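Local atomic coordinates of C-1-tetrahydrofolate synthase, cytoplasmic, putative (Trypanosoma brucei, PDB entry 4CJX), a protein that probably oxidises 5,10-methylenetetrahydrofolate with NADP+ and hydrolyses the resulting 5,10-methenyltetrahydrofolate, acting as a homodimer in one-carbon metabolism. Residues Leu122-Pro125 with Pro126-Lys130; Ser169-Met172 with Glu173-Cys177; Leu198-Ala201 with Thr202-Asn206. One frame throughout, in Å; residues are numbered along the deposited sequence.

Contact 1. Residues Leu122-Pro125 with Pro126-Lys130. With 9L9 ((2S)-2-[[4-[[2,4-bis(azanyl)-6-oxidanylidene-1H-pyrimidin-5-yl]carbamoylamino]phenyl]carbonylamino]pentanedioic acid), chain G.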
loop_
_atom_site.group_PDB
_atom_site.type_symbol
_atom_site.label_atom_id
_atom_site.label_comp_id
_atom_site.label_asym_id
_atom_site.label_seq_id
_atom_site.Cartn_x
_atom_site.Cartn_y
_atom_site.Cartn_z
ATOM N N LEU B 122 16.302 11.733 -3.230
ATOM C CA LEU B 122 15.147 12.505 -3.646
ATOM C C LEU B 122 15.097 13.788 -2.806
ATOM O O LEU B 122 15.553 13.798 -1.652
ATOM C CB LEU B 122 13.859 11.681 -3.429
ATOM C CG LEU B 122 13.801 10.233 -3.932
ATOM C CD1 LEU B 122 12.475 9.572 -3.565
ATOM C CD2 LEU B 122 14.018 10.194 -5.430
ATOM N N PRO B 123 14.473 14.850 -3.332
ATOM C CA PRO B 123 13.763 14.881 -4.611
ATOM C C PRO B 123 14.727 14.964 -5.793
ATOM O O PRO B 123 15.821 15.511 -5.663
ATOM C CB PRO B 123 12.906 16.155 -4.511
ATOM C CG PRO B 123 13.633 17.026 -3.529
ATOM C CD PRO B 123 14.248 16.080 -2.537
ATOM N N LEU B 124 14.326 14.376 -6.913
ATOM C CA LEU B 124 14.998 14.583 -8.190
ATOM C C LEU B 124 14.567 15.926 -8.801
ATOM O O LEU B 124 13.544 16.483 -8.419
ATOM C CB LEU B 124 14.685 13.430 -9.136
ATOM C CG LEU B 124 15.401 12.120 -8.787
ATOM C CD1 LEU B 124 14.806 10.965 -9.587
ATOM C CD2 LEU B 124 16.913 12.231 -9.022
ATOM N N PRO B 125 15.362 16.459 -9.740
ATOM C CA PRO B 125 14.943 17.671 -10.417
ATOM C C PRO B 125 13.633 17.463 -11.172
ATOM O O PRO B 125 13.427 16.397 -11.759
ATOM C CB PRO B 125 16.090 17.960 -11.385
ATOM C CG PRO B 125 16.875 16.699 -11.479
ATOM C CD PRO B 125 16.706 16.031 -10.158
ATOM N N PRO B 126 12.752 18.477 -11.156
ATOM C CA PRO B 126 11.425 18.401 -11.769
ATOM C C PRO B 126 11.380 17.769 -13.158
ATOM O O PRO B 126 10.529 16.934 -13.403
ATOM C CB PRO B 126 10.995 19.865 -11.824
ATOM C CG PRO B 126 11.621 20.451 -10.601
ATOM C CD PRO B 126 12.946 19.755 -10.442
ATOM N N HIS B 127 12.298 18.143 -14.045
ATOM C CA HIS B 127 12.236 17.699 -15.444
ATOM C C HIS B 127 12.499 16.199 -15.638
ATOM O O HIS B 127 12.192 15.645 -16.696
ATOM C CB HIS B 127 13.196 18.519 -16.322
ATOM C CG HIS B 127 14.619 18.043 -16.292
ATOM N ND1 HIS B 127 15.482 18.326 -15.253
ATOM C CD2 HIS B 127 15.332 17.311 -17.181
ATOM C CE1 HIS B 127 16.661 17.784 -15.502
ATOM N NE2 HIS B 127 16.597 17.164 -16.666
ATOM N N ILE B 128 13.067 15.544 -14.634
ATOM C CA ILE B 128 13.308 14.114 -14.716
ATOM C C ILE B 128 12.024 13.314 -14.518
ATOM O O ILE B 128 11.150 13.698 -13.756
ATOM C CB ILE B 128 14.364 13.682 -13.682
ATOM C CG1 ILE B 128 15.763 14.178 -14.113
ATOM C CG2 ILE B 128 14.361 12.173 -13.469
ATOM C CD1 ILE B 128 16.230 13.716 -15.490
ATOM N N ASP B 129 11.926 12.201 -15.240
ATOM C CA ASP B 129 10.870 11.210 -15.040
ATOM C C ASP B 129 11.314 10.290 -13.901
ATOM O O ASP B 129 12.118 9.380 -14.104
ATOM C CB ASP B 129 10.665 10.432 -16.352
ATOM C CG ASP B 129 9.587 9.339 -16.265
ATOM O OD1 ASP B 129 9.112 8.951 -15.162
ATOM O OD2 ASP B 129 9.225 8.838 -17.354
ATOM N N LYS B 130 10.787 10.525 -12.702
ATOM C CA LYS B 130 11.273 9.837 -11.504
ATOM C C LYS B 130 11.025 8.328 -11.544
ATOM O O LYS B 130 11.899 7.533 -11.174
ATOM C CB LYS B 130 10.631 10.452 -10.259
ATOM C CG LYS B 130 10.754 9.626 -8.999
ATOM C CD LYS B 130 9.834 10.166 -7.939
ATOM C CE LYS B 130 10.005 9.396 -6.647
ATOM N NZ LYS B 130 8.956 9.820 -5.677
HETATM N N2A 9L9 G . 16.409 8.129 -1.881
HETATM N N1 9L9 G . 15.761 10.046 -0.555
HETATM C C2 9L9 G . 16.128 8.743 -0.576
HETATM N N3 9L9 G . 16.231 7.970 0.579
HETATM C C4 9L9 G . 15.929 8.695 1.740
HETATM O O4A 9L9 G . 16.014 8.004 2.743
HETATM N N5A 9L9 G . 15.420 10.723 2.990
HETATM C C5 9L9 G . 15.534 10.039 1.792
HETATM C C6 9L9 G . 15.485 10.689 0.600
HETATM N N7 9L9 G . 15.087 12.096 0.553
HETATM O O8A 9L9 G . 17.606 10.529 3.609
HETATM N N9 9L9 G . 16.176 11.696 4.898
HETATM C C1B 9L9 G . 17.016 12.043 5.919
HETATM C C2B 9L9 G . 16.549 13.002 6.839
HETATM C C3B 9L9 G . 17.333 13.441 7.907
HETATM C C4B 9L9 G . 18.622 12.940 8.100
HETATM C C5B 9L9 G . 19.073 11.940 7.210
HETATM C C6B 9L9 G . 18.292 11.506 6.131
HETATM C C7B 9L9 G . 19.437 13.372 9.306
HETATM O O7B 9L9 G . 20.227 12.574 9.750
HETATM C CAW 9L9 G . 16.483 10.969 3.792
HETATM N N 9L9 G . 19.240 14.554 9.931
HETATM C CA 9L9 G . 19.907 14.980 11.155
HETATM C C 9L9 G . 18.923 14.843 12.293
HETATM O OXT 9L9 G . 17.719 14.862 11.997
HETATM C CB 9L9 G . 20.325 16.430 11.176
HETATM C CG 9L9 G . 20.601 16.960 9.783
HETATM C CD 9L9 G . 21.369 18.238 9.903
HETATM O OE1 9L9 G . 22.436 18.212 10.515
HETATM O OE2 9L9 G . 20.906 19.267 9.390
HETATM O O 9L9 G . 19.308 14.741 13.483
#
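Ile128 N donates to Pro125 O at 3.0 Å with an N-H...O angle of 155°, the one hydrogen bond between 122-125 and 126-130. The donor stands above the carbonyl plane, 39° out of it, as it closes a type I beta turn from Pro125 to Ile128. Apolar packing backs the turn: Ile128 CG1 lies 3.8 Å from Pro125 CG, the two side chains pointing the same way, while His127 approaches the proline obliquely, ND1 3.9 Å from Pro125 CB. The imidazole is tied elsewhere through NE2, to Val97 O. Ile128 CG2 meets Leu124 CD1 at 4.1 Å, and helix 99-110 adds Leu102 to the same isoleucine. Farther along, the extended Lys130 chain crosses Leu122 at about a right angle, CE 4.0 Å from Leu122 CD1; its ammonium group goes on to a salt bridge with Asp194. Asp129 N-caps helix 130-134 through OD1 on Ala132 N, and its OD2 pairs with Arg159 of the second subunit.

At the other end, Leu122 meets the inhibitor with both backbone N and O, side by side. The ligand amino group N7 donates to Leu122 O at 2.8 Å, and Leu122 N donates almost straight (171°) to the pyrimidine N1 at 3.2 Å. Leu122 CG lies 3.9 Å from 9L9 N1, and a cis peptide bond to Pro123 follows directly. A backbone donor and acceptor pairing with ring N1 and its neighbouring amino group N7, on the loop that leaves strand 117-120, mark the folate-analogue pocket of the catalytic domain.

Contact 2. Residues Ser169-Met172 with Glu173-Cys177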
loop_
_atom_site.group_PDB
_atom_site.type_symbol
_atom_site.label_atom_id
_atom_site.label_comp_id
_atom_site.label_asym_id
_atom_site.label_seq_id
_atom_site.Cartn_x
_atom_site.Cartn_y
_atom_site.Cartn_z
ATOM N N SER B 169 11.279 2.257 8.322
ATOM C CA SER B 169 11.998 1.361 9.192
ATOM C C SER B 169 12.490 2.022 10.512
ATOM O O SER B 169 12.443 1.412 11.581
ATOM C CB SER B 169 13.164 0.831 8.418
ATOM O OG SER B 169 13.724 -0.223 9.108
ATOM N N ALA B 170 13.000 3.247 10.397
ATOM C CA ALA B 170 13.480 4.019 11.522
ATOM C C ALA B 170 12.340 4.303 12.512
ATOM O O ALA B 170 12.560 4.224 13.701
ATOM C CB ALA B 170 14.085 5.325 11.043
ATOM N N VAL B 171 11.142 4.605 12.010
ATOM C CA VAL B 171 9.984 4.837 12.863
ATOM C C VAL B 171 9.687 3.599 13.675
ATOM O O VAL B 171 9.468 3.677 14.901
ATOM C CB VAL B 171 8.725 5.220 12.060
ATOM C CG1 VAL B 171 7.494 5.143 12.927
ATOM C CG2 VAL B 171 8.867 6.621 11.480
ATOM N N MET B 172 9.670 2.450 12.996
ATOM C CA MET B 172 9.344 1.205 13.669
ATOM C C MET B 172 10.424 0.885 14.701
ATOM O O MET B 172 10.125 0.422 15.804
ATOM C CB MET B 172 9.162 0.038 12.663
ATOM C CG MET B 172 7.996 0.185 11.694
ATOM S SD MET B 172 6.443 0.705 12.442
ATOM C CE MET B 172 5.860 -0.792 13.235
ATOM N N GLU B 173 11.676 1.185 14.368
ATOM C CA GLU B 173 12.776 0.982 15.313
ATOM C C GLU B 173 12.654 1.894 16.552
ATOM O O GLU B 173 12.956 1.470 17.673
ATOM C CB GLU B 173 14.122 1.193 14.607
ATOM C CG GLU B 173 15.358 1.151 15.501
ATOM C CD GLU B 173 15.669 -0.227 16.094
ATOM O OE1 GLU B 173 15.140 -1.260 15.627
ATOM O OE2 GLU B 173 16.464 -0.255 17.055
ATOM N N LEU B 174 12.234 3.138 16.351
ATOM C CA LEU B 174 12.038 4.027 17.479
ATOM C C LEU B 174 10.845 3.610 18.355
ATOM O O LEU B 174 10.934 3.716 19.567
ATOM C CB LEU B 174 11.935 5.478 17.015
ATOM C CG LEU B 174 13.301 5.978 16.518
ATOM C CD1 LEU B 174 13.163 7.338 15.900
ATOM C CD2 LEU B 174 14.336 6.041 17.620
ATOM N N LEU B 175 9.765 3.101 17.747
ATOM C CA LEU B 175 8.658 2.486 18.525
ATOM C C LEU B 175 9.105 1.263 19.340
ATOM O O LEU B 175 8.710 1.068 20.495
ATOM C CB LEU B 175 7.468 2.138 17.633
ATOM C CG LEU B 175 6.732 3.366 17.084
ATOM C CD1 LEU B 175 5.683 2.979 16.048
ATOM C CD2 LEU B 175 6.072 4.181 18.188
ATOM N N ARG B 176 9.954 0.449 18.738
ATOM C CA ARG B 176 10.539 -0.713 19.411
ATOM C C ARG B 176 11.359 -0.274 20.644
ATOM O O ARG B 176 11.272 -0.879 21.727
ATOM C CB ARG B 176 11.426 -1.426 18.397
ATOM C CG ARG B 176 11.960 -2.768 18.803
ATOM C CD ARG B 176 13.055 -3.169 17.825
ATOM N NE ARG B 176 13.556 -4.510 18.069
ATOM C CZ ARG B 176 14.525 -5.088 17.360
ATOM N NH1 ARG B 176 15.116 -4.436 16.353
ATOM N NH2 ARG B 176 14.909 -6.325 17.655
ATOM N N CYS B 177 12.162 0.775 20.451
ATOM C CA CYS B 177 12.984 1.331 21.522
ATOM C C CYS B 177 12.118 1.866 22.662
ATOM O O CYS B 177 12.448 1.677 23.839
ATOM C CB CYS B 177 13.881 2.461 20.998
ATOM S SG CYS B 177 15.217 1.937 19.901
#
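Leu175 packs against both Val171 and Met172, and this is the dense side of the helix. Its CD1 lies 4.2 Å from Val171 CG1, four residues back, and 4.3 Å from Met172 SD, three residues back, so a single methyl group touches both. The first two torsions of the methionine (chi1 -64°, chi2 -46°) bring the sulfur there, and chi3 turns only the terminal CE. Closer in, Leu175 CG rests 3.5 Å from Val171 O, the same oxygen that accepts Leu175 N at 2.9 Å; Leu174 CG likewise comes within 3.4 Å of Ala170 O. Four successive i to i+4 backbone bonds, from Ser169 O to Met172 O, join the two halves with nearly equal lengths, evidence of a regular alpha helix. Val171, Met172 and Leu175 are covered by helix 197-206, whereas Ala170 and Leu174 face helix 296-316.

The other side is looser and polar. Arg176 is exposed, its chain extended from CG to NE, and Glu173 bends at chi2 to bring its carboxylate within range. Arg176 NH1 donates to Glu173 OE1 at 3.3 Å with an N-H...O angle of 156°, a rather long salt bridge one helical turn apart. The oxygen uses its syn lone pair and lies near the guanidinium plane, so the orientation is good although the bond is not short. Glu173 keeps apolar company as well, touching Ile37 of helix 30-51.

The chemistry is thus that of an amphipathic helix: buried cohesion comes from aliphatic carbon, sulfur and main-chain bonds, while the charge pair, lying toward solvent, is probably only a modest addition to stability.

Contact 3. Residues Leu198-Ala201 with Thr202-Asn206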
loop_
_atom_site.group_PDB
_atom_site.type_symbol
_atom_site.label_atom_id
_atom_site.label_comp_id
_atom_site.label_asym_id
_atom_site.label_seq_id
_atom_site.Cartn_x
_atom_site.Cartn_y
_atom_site.Cartn_z
ATOM N N LEU B 198 3.532 6.508 3.535
ATOM C CA LEU B 198 2.905 5.379 2.853
ATOM C C LEU B 198 3.336 4.034 3.460
ATOM O O LEU B 198 2.514 3.320 4.029
ATOM C CB LEU B 198 3.183 5.465 1.352
ATOM C CG LEU B 198 2.585 4.362 0.470
ATOM C CD1 LEU B 198 1.167 4.695 0.028
ATOM C CD2 LEU B 198 3.451 4.139 -0.753
ATOM N N PRO B 199 4.640 3.703 3.403
ATOM C CA PRO B 199 5.030 2.393 3.941
ATOM C C PRO B 199 4.752 2.213 5.444
ATOM O O PRO B 199 4.356 1.130 5.884
ATOM C CB PRO B 199 6.535 2.292 3.617
ATOM C CG PRO B 199 6.959 3.664 3.248
ATOM C CD PRO B 199 5.759 4.396 2.746
ATOM N N VAL B 200 4.931 3.261 6.213
ATOM C CA VAL B 200 4.751 3.148 7.663
ATOM C C VAL B 200 3.292 2.814 8.114
ATOM O O VAL B 200 3.092 2.084 9.074
ATOM C CB VAL B 200 5.301 4.394 8.384
ATOM C CG1 VAL B 200 4.246 5.479 8.500
ATOM C CG2 VAL B 200 5.791 4.007 9.773
ATOM N N ALA B 201 2.304 3.352 7.410
ATOM C CA ALA B 201 0.916 3.049 7.686
ATOM C C ALA B 201 0.688 1.533 7.547
ATOM O O ALA B 201 0.055 0.917 8.409
ATOM C CB ALA B 201 0.007 3.816 6.743
ATOM N N THR B 202 1.274 0.953 6.496
ATOM C CA THR B 202 1.217 -0.481 6.250
ATOM C C THR B 202 1.864 -1.272 7.350
ATOM O O THR B 202 1.305 -2.280 7.776
ATOM C CB THR B 202 1.909 -0.889 4.941
ATOM O OG1 THR B 202 1.268 -0.234 3.847
ATOM C CG2 THR B 202 1.820 -2.447 4.734
ATOM N N LEU B 203 3.040 -0.842 7.798
ATOM C CA LEU B 203 3.755 -1.594 8.808
ATOM C C LEU B 203 3.040 -1.510 10.133
ATOM O O LEU B 203 3.019 -2.490 10.875
ATOM C CB LEU B 203 5.191 -1.095 8.962
ATOM C CG LEU B 203 6.088 -1.334 7.742
ATOM C CD1 LEU B 203 7.404 -0.579 7.916
ATOM C CD2 LEU B 203 6.322 -2.807 7.502
ATOM N N LEU B 204 2.432 -0.348 10.423
ATOM C CA LEU B 204 1.637 -0.187 11.656
ATOM C C LEU B 204 0.378 -1.073 11.675
ATOM O O LEU B 204 0.104 -1.755 12.681
ATOM C CB LEU B 204 1.308 1.290 11.873
ATOM C CG LEU B 204 2.576 2.086 12.215
ATOM C CD1 LEU B 204 2.366 3.570 12.025
ATOM C CD2 LEU B 204 3.007 1.791 13.642
ATOM N N ALA B 205 -0.361 -1.102 10.571
ATOM C CA ALA B 205 -1.516 -1.993 10.453
ATOM C C ALA B 205 -1.131 -3.487 10.563
ATOM O O ALA B 205 -1.871 -4.261 11.169
ATOM C CB ALA B 205 -2.271 -1.716 9.146
ATOM N N ASN B 206 0.023 -3.886 9.996
ATOM C CA ASN B 206 0.527 -5.263 10.177
ATOM C C ASN B 206 0.720 -5.637 11.642
ATOM O O ASN B 206 0.568 -6.791 11.991
ATOM C CB ASN B 206 1.850 -5.496 9.447
ATOM C CG ASN B 206 1.711 -5.443 7.927
ATOM O OD1 ASN B 206 0.619 -5.409 7.386
ATOM N ND2 ASN B 206 2.839 -5.457 7.239
HETATM O O HOH W 1 -0.039 2.756 3.254
#
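Leu204 leans back over the carbonyl of Val200, and its course can be traced atom by atom. CB lies 3.4 Å from Val200 O. CG comes nearer still, 3.2 Å from Val200 O, because it stands anti to its own carbonyl carbon (chi1 -68°) and is carried back toward the preceding turn. From there CD1 remains 3.4 Å from Val200 O and reaches Val200 CG2 at 4.1 Å, where the two side chains run side by side in the same direction. The other branch, CD2, turns toward helix 166-178. Val200 O also accepts Leu204 N at 2.9 Å with an N-H...O angle of 160°, the donor tilted 23° from the carbonyl plane, so one oxygen both takes the backbone bond and is packed by CB, CG and CD1 of the same leucine.

The bonds from Leu203 N to Pro199 O and from Ala205 N to Ala201 O repeat the alpha-helical pattern, the first lying in the carbonyl plane. One residue earlier the spacing opens: Leu198 O and Thr202 N are 3.6 Å apart. A water instead donates to Leu198 O at 2.7 Å and makes a weak bond with Thr202 OG1 at 3.3 Å, an oxygen that stands beside its own backbone N. The water thus links the two, though weakly on the hydroxyl side.

Leu198 packs on Arg192, a residue of the NADP+ site, and on His155 of the second subunit. Helix 197-206 itself is the connection of a beta-alpha-beta unit: Val200 and Leu204 lie on strand 186-190, Ala201, Leu204 and Ala205 on Val211 or Val213 of strand 210-214, with helix 166-178 alongside.

How the contacts relate
Contacts 2 and 3 belong to neighbouring helices of the NAD(P)-binding part and touch directly: Val171 CG1 meets Val200 CG2 at 3.8 Å, and Met172 SD meets Leu204 CD2 at the same distance. Their shared interface is aliphatic, with one methionine sulfur, and polar groups are turned elsewhere, a charge pair in contact 2 and a bridging water in contact 3. Contact 1 lies in the catalytic range, its centre 29 Å from that of contact 2 and 26 Å from that of contact 3. More peripheral and without regular structure in its loop, it depends on a turn, prolines and direct ligand bonds, whereas the helical pair rests on repeated main-chain bonds.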